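Local coordinates for protein molinate hydrolase (Gulosibacter molinativorax, PDB 4UB9) that hydrolyses the thiocarbamate pesticide molinate, probably at a carbon-nitrogen bond, as a zinc-binding member of the amidohydrolase family, at residues Arg117-Gly120 with Asn121-Lys124; Ser197-Phe200 with Ala201-Asp205. One frame throughout, in Å; residues are numbered along the deposited sequence.

Contact 1. Residues Arg117-Gly120 with Asn121-Lys124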
loop_
_atom_site.group_PDB
_atom_site.type_symbol
_atom_site.label_atom_id
_atom_site.label_comp_id
_atom_site.label_asym_id
_atom_site.label_seq_id
_atom_site.Cartn_x
_atom_site.Cartn_y
_atom_site.Cartn_z
ATOM N N ARG A 117 5.566 21.187 -9.840
ATOM C CA ARG A 117 5.567 22.606 -9.546
ATOM C C ARG A 117 6.517 23.341 -10.448
ATOM O O ARG A 117 6.273 24.464 -10.823
ATOM C CB ARG A 117 5.927 22.854 -8.077
ATOM C CG ARG A 117 5.675 24.291 -7.596
ATOM C CD ARG A 117 6.177 24.481 -6.162
ATOM N NE ARG A 117 5.502 23.656 -5.181
ATOM C CZ ARG A 117 4.313 23.941 -4.655
ATOM N NH1 ARG A 117 3.660 25.030 -5.015
ATOM N NH2 ARG A 117 3.755 23.108 -3.767
ATOM N N PHE A 118 7.652 22.723 -10.763
ATOM C CA PHE A 118 8.691 23.445 -11.518
ATOM C C PHE A 118 8.841 23.077 -12.976
ATOM O O PHE A 118 9.734 23.586 -13.625
ATOM C CB PHE A 118 10.012 23.356 -10.780
ATOM C CG PHE A 118 9.920 23.946 -9.411
ATOM C CD1 PHE A 118 9.661 25.298 -9.261
ATOM C CD2 PHE A 118 9.957 23.154 -8.292
ATOM C CE1 PHE A 118 9.501 25.864 -8.007
ATOM C CE2 PHE A 118 9.793 23.706 -7.022
ATOM C CZ PHE A 118 9.564 25.070 -6.889
ATOM N N GLU A 119 7.939 22.245 -13.502
ATOM C CA GLU A 119 7.975 21.869 -14.920
ATOM C C GLU A 119 7.927 23.142 -15.758
ATOM O O GLU A 119 7.123 23.995 -15.496
ATOM C CB GLU A 119 6.824 20.946 -15.350
ATOM C CG GLU A 119 7.075 20.339 -16.738
ATOM C CD GLU A 119 6.225 19.130 -17.097
ATOM O OE1 GLU A 119 5.110 18.990 -16.556
ATOM O OE2 GLU A 119 6.671 18.307 -17.935
ATOM N N GLY A 120 8.809 23.249 -16.748
ATOM C CA GLY A 120 8.956 24.468 -17.533
ATOM C C GLY A 120 10.195 25.265 -17.120
ATOM O O GLY A 120 10.675 26.090 -17.894
ATOM N N ASN A 121 10.681 25.036 -15.902
ATOM C CA ASN A 121 11.778 25.808 -15.342
ATOM C C ASN A 121 12.907 25.016 -14.736
ATOM O O ASN A 121 13.634 25.505 -13.863
ATOM C CB ASN A 121 11.249 26.727 -14.241
ATOM C CG ASN A 121 10.471 27.894 -14.774
ATOM O OD1 ASN A 121 9.292 28.036 -14.465
ATOM N ND2 ASN A 121 11.076 28.664 -15.648
ATOM N N TYR A 122 13.049 23.772 -15.147
ATOM C CA TYR A 122 14.010 22.909 -14.476
ATOM C C TYR A 122 15.415 23.505 -14.550
ATOM O O TYR A 122 16.143 23.465 -13.558
ATOM C CB TYR A 122 13.971 21.492 -15.043
ATOM C CG TYR A 122 12.659 20.784 -14.825
ATOM C CD1 TYR A 122 12.082 20.697 -13.563
ATOM C CD2 TYR A 122 12.015 20.169 -15.874
ATOM C CE1 TYR A 122 10.886 20.032 -13.361
ATOM C CE2 TYR A 122 10.838 19.492 -15.695
ATOM C CZ TYR A 122 10.260 19.419 -14.448
ATOM O OH TYR A 122 9.068 18.752 -14.297
ATOM N N TYR A 123 15.767 24.125 -15.680
ATOM C CA TYR A 123 17.105 24.704 -15.807
ATOM C C TYR A 123 17.321 25.809 -14.771
ATOM O O TYR A 123 18.437 25.983 -14.272
ATOM C CB TYR A 123 17.425 25.221 -17.214
ATOM C CG TYR A 123 16.706 26.478 -17.680
ATOM C CD1 TYR A 123 15.414 26.405 -18.172
ATOM C CD2 TYR A 123 17.307 27.717 -17.608
ATOM C CE1 TYR A 123 14.728 27.544 -18.561
ATOM C CE2 TYR A 123 16.655 28.862 -18.045
ATOM C CZ TYR A 123 15.359 28.768 -18.525
ATOM O OH TYR A 123 14.686 29.878 -18.993
ATOM N N LYS A 124 16.263 26.537 -14.435
ATOM C CA LYS A 124 16.369 27.603 -13.407
ATOM C C LYS A 124 16.475 27.040 -12.019
ATOM O O LYS A 124 17.132 27.608 -11.163
ATOM C CB LYS A 124 15.186 28.535 -13.471
ATOM C CG LYS A 124 15.248 29.456 -14.663
ATOM C CD LYS A 124 14.074 30.413 -14.726
ATOM C CE LYS A 124 14.269 31.343 -15.902
ATOM N NZ LYS A 124 12.978 31.866 -16.401
#
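Asn121 closes the bend against Phe118: its backbone N gives a hydrogen bond to Phe118 O at 2.9 Å, with an N-H...O angle of 150°. That bond closes a type II beta turn through Glu119 and Gly120, and the positive phi of Gly120, at the third position, is one that glycine adopts easily. The turn links helix 111-118 to helix 122-135, with Asn121 at the N-cap position. Its side-chain amide makes no capping bond; a weak backbone hydrogen bond runs from Lys124 N to Asn121 O. Tyr122 comes next, and its CG sits anti to the carbonyl carbon (chi1 -64°), which lays the ring back along the turn. Phe118 O lies 3.6 Å above one face of that ring, offset toward the rim, and Phe118 CB is 4.3 Å from Tyr122 CE1. At the far end of the ring the hydroxyl meets the aliphatic part of Glu119: Tyr122 OH lies 3.3 Å from Glu119 CB, while its hydrogen bond goes to Leu115 O. The extended Glu119 chain carries its carboxylate onward, tilted 38° from the ring plane, to a salt bridge with Arg117 of the second subunit. Tyr123 barely touches the turn, Tyr123 CE1 standing 4.4 Å from Gly120 O; its OH is hydrogen-bonded to Val494 O of the second subunit.

Contact 2. Residues Ser197-Phe200 with Ala201-Asp205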
loop_
_atom_site.group_PDB
_atom_site.type_symbol
_atom_site.label_atom_id
_atom_site.label_comp_id
_atom_site.label_asym_id
_atom_site.label_seq_id
_atom_site.Cartn_x
_atom_site.Cartn_y
_atom_site.Cartn_z
ATOM N N SER A 197 -0.567 10.664 -12.600
ATOM C CA SER A 197 -0.868 10.228 -13.931
ATOM C C SER A 197 0.315 9.418 -14.477
ATOM O O SER A 197 1.478 9.758 -14.237
ATOM C CB SER A 197 -1.182 11.400 -14.876
ATOM O OG SER A 197 -0.069 12.257 -15.026
ATOM N N ARG A 198 -0.002 8.385 -15.244
ATOM C CA ARG A 198 1.013 7.634 -15.954
ATOM C C ARG A 198 1.724 8.529 -16.960
ATOM O O ARG A 198 2.952 8.467 -17.114
ATOM C CB ARG A 198 0.377 6.435 -16.624
ATOM C CG ARG A 198 1.326 5.533 -17.392
ATOM C CD ARG A 198 0.527 4.392 -18.027
ATOM N NE ARG A 198 -0.675 4.785 -18.793
ATOM C CZ ARG A 198 -0.728 5.565 -19.888
ATOM N NH1 ARG A 198 0.364 6.131 -20.415
ATOM N NH2 ARG A 198 -1.912 5.801 -20.450
ATOM N N THR A 199 0.970 9.401 -17.609
ATOM C CA THR A 199 1.551 10.274 -18.634
ATOM C C THR A 199 2.653 11.159 -18.036
ATOM O O THR A 199 3.755 11.268 -18.598
ATOM C CB THR A 199 0.477 11.183 -19.242
ATOM O OG1 THR A 199 -0.544 10.375 -19.818
ATOM C CG2 THR A 199 1.092 12.068 -20.314
ATOM N N PHE A 200 2.370 11.765 -16.880
ATOM C CA PHE A 200 3.364 12.651 -16.226
ATOM C C PHE A 200 4.547 11.838 -15.707
ATOM O O PHE A 200 5.682 12.197 -15.901
ATOM C CB PHE A 200 2.729 13.432 -15.083
ATOM C CG PHE A 200 3.675 14.387 -14.389
ATOM C CD1 PHE A 200 4.395 15.322 -15.107
ATOM C CD2 PHE A 200 3.841 14.338 -13.036
ATOM C CE1 PHE A 200 5.282 16.177 -14.482
ATOM C CE2 PHE A 200 4.710 15.196 -12.392
ATOM C CZ PHE A 200 5.423 16.125 -13.113
ATOM N N ALA A 201 4.261 10.706 -15.086
ATOM C CA ALA A 201 5.322 9.830 -14.584
ATOM C C ALA A 201 6.254 9.371 -15.706
ATOM O O ALA A 201 7.467 9.389 -15.561
ATOM C CB ALA A 201 4.743 8.636 -13.875
ATOM N N ASP A 202 5.683 9.036 -16.856
ATOM C CA ASP A 202 6.498 8.598 -18.007
ATOM C C ASP A 202 7.331 9.722 -18.558
ATOM O O ASP A 202 8.475 9.552 -18.966
ATOM C CB ASP A 202 5.619 8.000 -19.141
ATOM C CG ASP A 202 5.057 6.646 -18.797
ATOM O OD1 ASP A 202 5.487 6.008 -17.808
ATOM O OD2 ASP A 202 4.130 6.193 -19.490
ATOM N N ARG A 203 6.743 10.888 -18.625
ATOM C CA ARG A 203 7.475 12.049 -19.179
ATOM C C ARG A 203 8.679 12.400 -18.290
ATOM O O ARG A 203 9.747 12.734 -18.772
ATOM C CB ARG A 203 6.524 13.249 -19.343
ATOM C CG ARG A 203 7.202 14.498 -19.916
ATOM C CD ARG A 203 6.212 15.506 -20.395
ATOM N NE ARG A 203 5.529 16.207 -19.301
ATOM C CZ ARG A 203 4.235 16.095 -18.984
ATOM N NH1 ARG A 203 3.436 15.215 -19.577
ATOM N NH2 ARG A 203 3.728 16.843 -18.006
ATOM N N MET A 204 8.495 12.271 -16.985
ATOM C CA MET A 204 9.574 12.559 -16.040
ATOM C C MET A 204 10.638 11.485 -16.077
ATOM O O MET A 204 11.842 11.781 -16.117
ATOM C CB MET A 204 9.050 12.683 -14.607
ATOM C CG MET A 204 8.140 13.873 -14.363
ATOM S SD MET A 204 8.934 15.483 -14.608
ATOM C CE MET A 204 8.477 15.880 -16.289
ATOM N N ASP A 205 10.221 10.231 -16.051
ATOM C CA ASP A 205 11.211 9.153 -16.190
ATOM C C ASP A 205 12.050 9.320 -17.470
ATOM O O ASP A 205 13.268 9.097 -17.464
ATOM C CB ASP A 205 10.540 7.783 -16.174
ATOM C CG ASP A 205 10.145 7.366 -14.731
ATOM O OD1 ASP A 205 10.630 8.026 -13.772
ATOM O OD2 ASP A 205 9.384 6.382 -14.554
#
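Phe200 and Met204, one turn apart on helix 198-209, make the tight side of this contact. Met204 CG stands over one face of the Phe200 ring, 3.9 Å from the centroid and 21° off the normal, a CH-pi contact; Met204 SD follows obliquely, 4.5 Å from the same centroid, as a Met-aromatic contact. The ring gets there because Phe200 CG is anti to the backbone N (chi1 -178°). Arg203 reaches the ring from its edge, Arg203 NH2 lying 3.3 Å from Phe200 CD1, with guanidinium and ring planes 56° apart, while its NE is held by a salt bridge to Glu119. Beneath them runs regular helical bonding, such as Met204 N to Phe200 O at 3.0 Å. The first turn is capped by Ser197, whose OG accepts from Phe200 N at 3.1 Å and is also hydrogen-bonded to Glu113 of the second subunit. The other flank is looser. Exposed Arg198 meets Asp202 mainly through its chain, Arg198 CG to Asp202 OD2 at 3.6 Å, and their salt bridge is long, Arg198 NH1 to Asp202 OD2 at 3.9 Å, Asp202 OD1 turning to Arg193 instead. Asp384 of the second subunit bonds Arg198 N and Thr199 OG1, so carboxylates gather at the helix start, where they would probably be favoured by the helix dipole.

Following the chain, contact 1 closes the short turn between helices 111-118 and 122-135; some seventy residues later contact 2 winds up the first turns of helix 198-209. Both are local and lie in series, so neither encloses nor crosses the other, yet in space they meet. Glu119 OE2 forms its salt bridge with Arg203 NE at 2.8 Å, and Tyr122 OH packs on Met204 SD at 3.3 Å, tying the interhelical turn to helix 198-209. Both contacts also face the second subunit, whose Arg117 makes a cation-pi contact with Phe200, making this corner part of the subunit interface, away from the zinc site.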